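PDB 4FSO: probable porin from Pseudomonas aeruginosa, which probably forms a beta-barrel channel in the outer membrane through which small solutes pass. Local coordinates for residues A[261-266]-A[296-301]. Sequence-based numbering, arbitrary orientation.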
ATOM      1  N   ALA A 261       5.824 -15.724  -0.422  1.00 29.07           N
ATOM      2  CA  ALA A 261       4.879 -15.118   0.495  1.00 24.36           C
ATOM      3  C   ALA A 261       3.447 -15.442   0.088  1.00 26.88           C
ATOM      4  O   ALA A 261       3.010 -15.143  -1.024  1.00 28.50           O
ATOM      5  CB  ALA A 261       5.092 -13.629   0.563  1.00 18.51           C
ATOM      6  N   LEU A 262       2.723 -16.060   1.007  1.00 22.20           N
ATOM      7  CA  LEU A 262       1.327 -16.352   0.775  1.00 20.99           C
ATOM      8  C   LEU A 262       0.447 -15.663   1.806  1.00 26.79           C
ATOM      9  O   LEU A 262       0.725 -15.705   2.997  1.00 33.22           O
ATOM     10  CB  LEU A 262       1.107 -17.861   0.801  1.00 17.41           C
ATOM     11  CG  LEU A 262      -0.313 -18.330   0.503  1.00 37.97           C
ATOM     12  CD1 LEU A 262      -0.872 -17.587  -0.670  1.00 36.02           C
ATOM     13  CD2 LEU A 262      -0.327 -19.829   0.227  1.00 46.75           C
ATOM     14  N   SER A 263      -0.604 -15.001   1.349  1.00 20.47           N
ATOM     15  CA  SER A 263      -1.617 -14.534   2.283  1.00 16.42           C
ATOM     16  C   SER A 263      -3.005 -14.720   1.751  1.00 21.75           C
ATOM     17  O   SER A 263      -3.275 -14.651   0.537  1.00 21.00           O
ATOM     18  CB  SER A 263      -1.409 -13.080   2.736  1.00 29.81           C
ATOM     19  OG  SER A 263      -1.842 -12.139   1.772  1.00 29.45           O
ATOM     20  N   LEU A 264      -3.893 -14.960   2.695  1.00 20.49           N
ATOM     21  CA  LEU A 264      -5.285 -15.184   2.392  1.00 27.47           C
ATOM     22  C   LEU A 264      -6.129 -14.424   3.413  1.00 37.41           C
ATOM     23  O   LEU A 264      -5.971 -14.573   4.634  1.00 25.67           O
ATOM     24  CB  LEU A 264      -5.582 -16.674   2.428  1.00 27.15           C
ATOM     25  CG  LEU A 264      -7.046 -17.093   2.373  1.00 40.87           C
ATOM     26  CD1 LEU A 264      -7.682 -16.711   1.036  1.00 44.39           C
ATOM     27  CD2 LEU A 264      -7.100 -18.579   2.601  1.00 35.48           C
ATOM     28  N   LEU A 265      -7.006 -13.577   2.906  1.00 38.52           N
ATOM     29  CA  LEU A 265      -7.932 -12.886   3.769  1.00 31.38           C
ATOM     30  C   LEU A 265      -9.363 -13.226   3.339  1.00 30.38           C
ATOM     31  O   LEU A 265      -9.698 -13.223   2.148  1.00 33.50           O
ATOM     32  CB  LEU A 265      -7.664 -11.384   3.729  1.00 35.77           C
ATOM     33  CG  LEU A 265      -8.507 -10.483   4.639  1.00 38.94           C
ATOM     34  CD1 LEU A 265      -7.898 -10.325   6.031  1.00 32.61           C
ATOM     35  CD2 LEU A 265      -8.702  -9.126   3.975  1.00 39.09           C
ATOM     36  N   LEU A 266     -10.189 -13.545   4.327  1.00 24.41           N
ATOM     37  CA  LEU A 266     -11.608 -13.832   4.136  1.00 38.24           C
ATOM     38  C   LEU A 266     -12.469 -12.862   4.954  1.00 39.48           C
ATOM     39  O   LEU A 266     -12.195 -12.634   6.139  1.00 37.64           O
ATOM     40  CB  LEU A 266     -11.912 -15.251   4.600  1.00 42.56           C
ATOM     41  CG  LEU A 266     -11.940 -16.371   3.574  1.00 49.13           C
ATOM     42  CD1 LEU A 266     -10.899 -16.152   2.490  1.00 57.57           C
ATOM     43  CD2 LEU A 266     -11.698 -17.670   4.312  1.00 42.14           C
ATOM     44  N   PRO A 296       4.293  -3.801   1.706  1.00 38.99           N
ATOM     45  CA  PRO A 296       4.068  -5.095   1.069  1.00 18.33           C
ATOM     46  C   PRO A 296       2.565  -5.369   1.033  1.00 18.94           C
ATOM     47  O   PRO A 296       1.840  -5.147   1.996  1.00 31.82           O
ATOM     48  CB  PRO A 296       4.798  -6.065   1.994  1.00 32.32           C
ATOM     49  CG  PRO A 296       4.733  -5.406   3.347  1.00 20.57           C
ATOM     50  CD  PRO A 296       4.787  -3.929   3.091  1.00 27.44           C
ATOM     51  N   TYR A 297       2.103  -5.842  -0.106  1.00 18.77           N
ATOM     52  CA  TYR A 297       0.691  -6.073  -0.349  1.00 21.81           C
ATOM     53  C   TYR A 297       0.248  -7.406   0.254  1.00 33.02           C
ATOM     54  O   TYR A 297      -0.067  -8.357  -0.464  1.00 44.29           O
ATOM     55  CB  TYR A 297       0.489  -6.076  -1.855  1.00 26.33           C
ATOM     56  CG  TYR A 297      -0.921  -5.995  -2.340  1.00 28.72           C
ATOM     57  CD1 TYR A 297      -1.822  -5.096  -1.793  1.00 18.44           C
ATOM     58  CD2 TYR A 297      -1.344  -6.798  -3.388  1.00 31.15           C
ATOM     59  CE1 TYR A 297      -3.116  -5.020  -2.260  1.00 27.09           C
ATOM     60  CE2 TYR A 297      -2.636  -6.734  -3.865  1.00 32.29           C
ATOM     61  CZ  TYR A 297      -3.520  -5.840  -3.305  1.00 36.21           C
ATOM     62  OH  TYR A 297      -4.801  -5.778  -3.801  1.00 38.23           O
ATOM     63  N   LEU A 298       0.241  -7.482   1.577  1.00 36.77           N
ATOM     64  CA  LEU A 298      -0.094  -8.729   2.264  1.00 33.11           C
ATOM     65  C   LEU A 298      -1.264  -8.532   3.222  1.00 26.01           C
ATOM     66  O   LEU A 298      -1.477  -7.436   3.713  1.00 27.01           O
ATOM     67  CB  LEU A 298       1.128  -9.251   3.023  1.00 28.58           C
ATOM     68  CG  LEU A 298       2.319  -9.652   2.147  1.00 25.74           C
ATOM     69  CD1 LEU A 298       3.598  -9.715   2.986  1.00 14.48           C
ATOM     70  CD2 LEU A 298       2.043 -11.019   1.433  1.00 21.93           C
ATOM     71  N   ALA A 299      -2.007  -9.601   3.486  1.00 31.32           N
ATOM     72  CA  ALA A 299      -3.143  -9.581   4.411  1.00 27.59           C
ATOM     73  C   ALA A 299      -2.805  -9.103   5.813  1.00 38.18           C
ATOM     74  O   ALA A 299      -3.635  -8.454   6.465  1.00 28.97           O
ATOM     75  CB  ALA A 299      -3.793 -10.957   4.487  1.00 28.88           C
ATOM     76  N   ASN A 300      -1.606  -9.449   6.285  1.00 33.71           N
ATOM     77  CA  ASN A 300      -1.193  -9.040   7.622  1.00 27.59           C
ATOM     78  C   ASN A 300      -0.266  -7.821   7.652  1.00 23.44           C
ATOM     79  O   ASN A 300       0.518  -7.640   8.588  1.00 17.58           O
ATOM     80  CB  ASN A 300      -0.611 -10.219   8.418  1.00 17.20           C
ATOM     81  CG  ASN A 300      -1.614 -11.338   8.606  1.00 28.08           C
ATOM     82  OD1 ASN A 300      -2.790 -11.194   8.275  1.00 17.54           O
ATOM     83  ND2 ASN A 300      -1.153 -12.465   9.153  1.00 32.69           N
ATOM     84  N   TYR A 301      -0.348  -6.983   6.628  1.00 32.17           N
ATOM     85  CA  TYR A 301       0.313  -5.685   6.732  1.00 34.83           C
ATOM     86  C   TYR A 301      -0.486  -4.780   7.651  1.00 24.80           C
ATOM     87  O   TYR A 301      -1.589  -4.368   7.323  1.00 26.16           O
ATOM     88  CB  TYR A 301       0.505  -4.987   5.390  1.00 26.47           C
ATOM     89  CG  TYR A 301       1.084  -3.605   5.609  1.00 38.03           C
ATOM     90  CD1 TYR A 301       2.333  -3.447   6.214  1.00 41.79           C
ATOM     91  CD2 TYR A 301       0.373  -2.462   5.271  1.00 30.49           C
ATOM     92  CE1 TYR A 301       2.863  -2.189   6.443  1.00 33.42           C
ATOM     93  CE2 TYR A 301       0.902  -1.196   5.492  1.00 32.58           C
ATOM     94  CZ  TYR A 301       2.150  -1.062   6.074  1.00 37.76           C
ATOM     95  OH  TYR A 301       2.683   0.206   6.295  1.00 37.75           O
TER
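Ser263, on the extended strand 261-266, faces Ala299, which sits at the second position of a type I beta turn running from Leu298 to Tyr301; their CA atoms lie 5.6 Å apart. The turn, closed by Tyr301 N on Leu298 O, belongs to an irregular loop and follows an inverse gamma turn centred on Tyr297. The CB atoms of Ala261, Ser263 and Leu265 are directed toward this loop, those of Leu262 and Leu264 away from it, Leu264 lying close to a bound detergent molecule.

Ala299 N donates a nearly straight hydrogen bond to Ser263 OG (3.1 Å, N-H...O angle 163°). A chi1 of 79° turns the hydroxyl back over its own backbone, where it meets this amide. The methyl of Ala299 lies beside the same side chain, its CB 3.6 Å from Ser263 CB, and also reaches Leu265 CB at 4.0 Å. Leu298 approaches by one branch: its CD2 lies 4.1 Å from Ala261 CB and borders the serine hydroxyl.

Around this patch, Asn300 N bonds Gln280 OE1 and Tyr297 O bonds Arg242 NH1, tying the loop to the strands that flank 258-270. The contact thus fastens a loop folded inside the porin barrel to the inner face of its wall, as in porins whose inward loops narrow the channel. One polar bond, set between small apolar contacts, satisfies a backbone amide at the start of the turn and, with those neighbouring bonds, probably helps hold the loop against the strand.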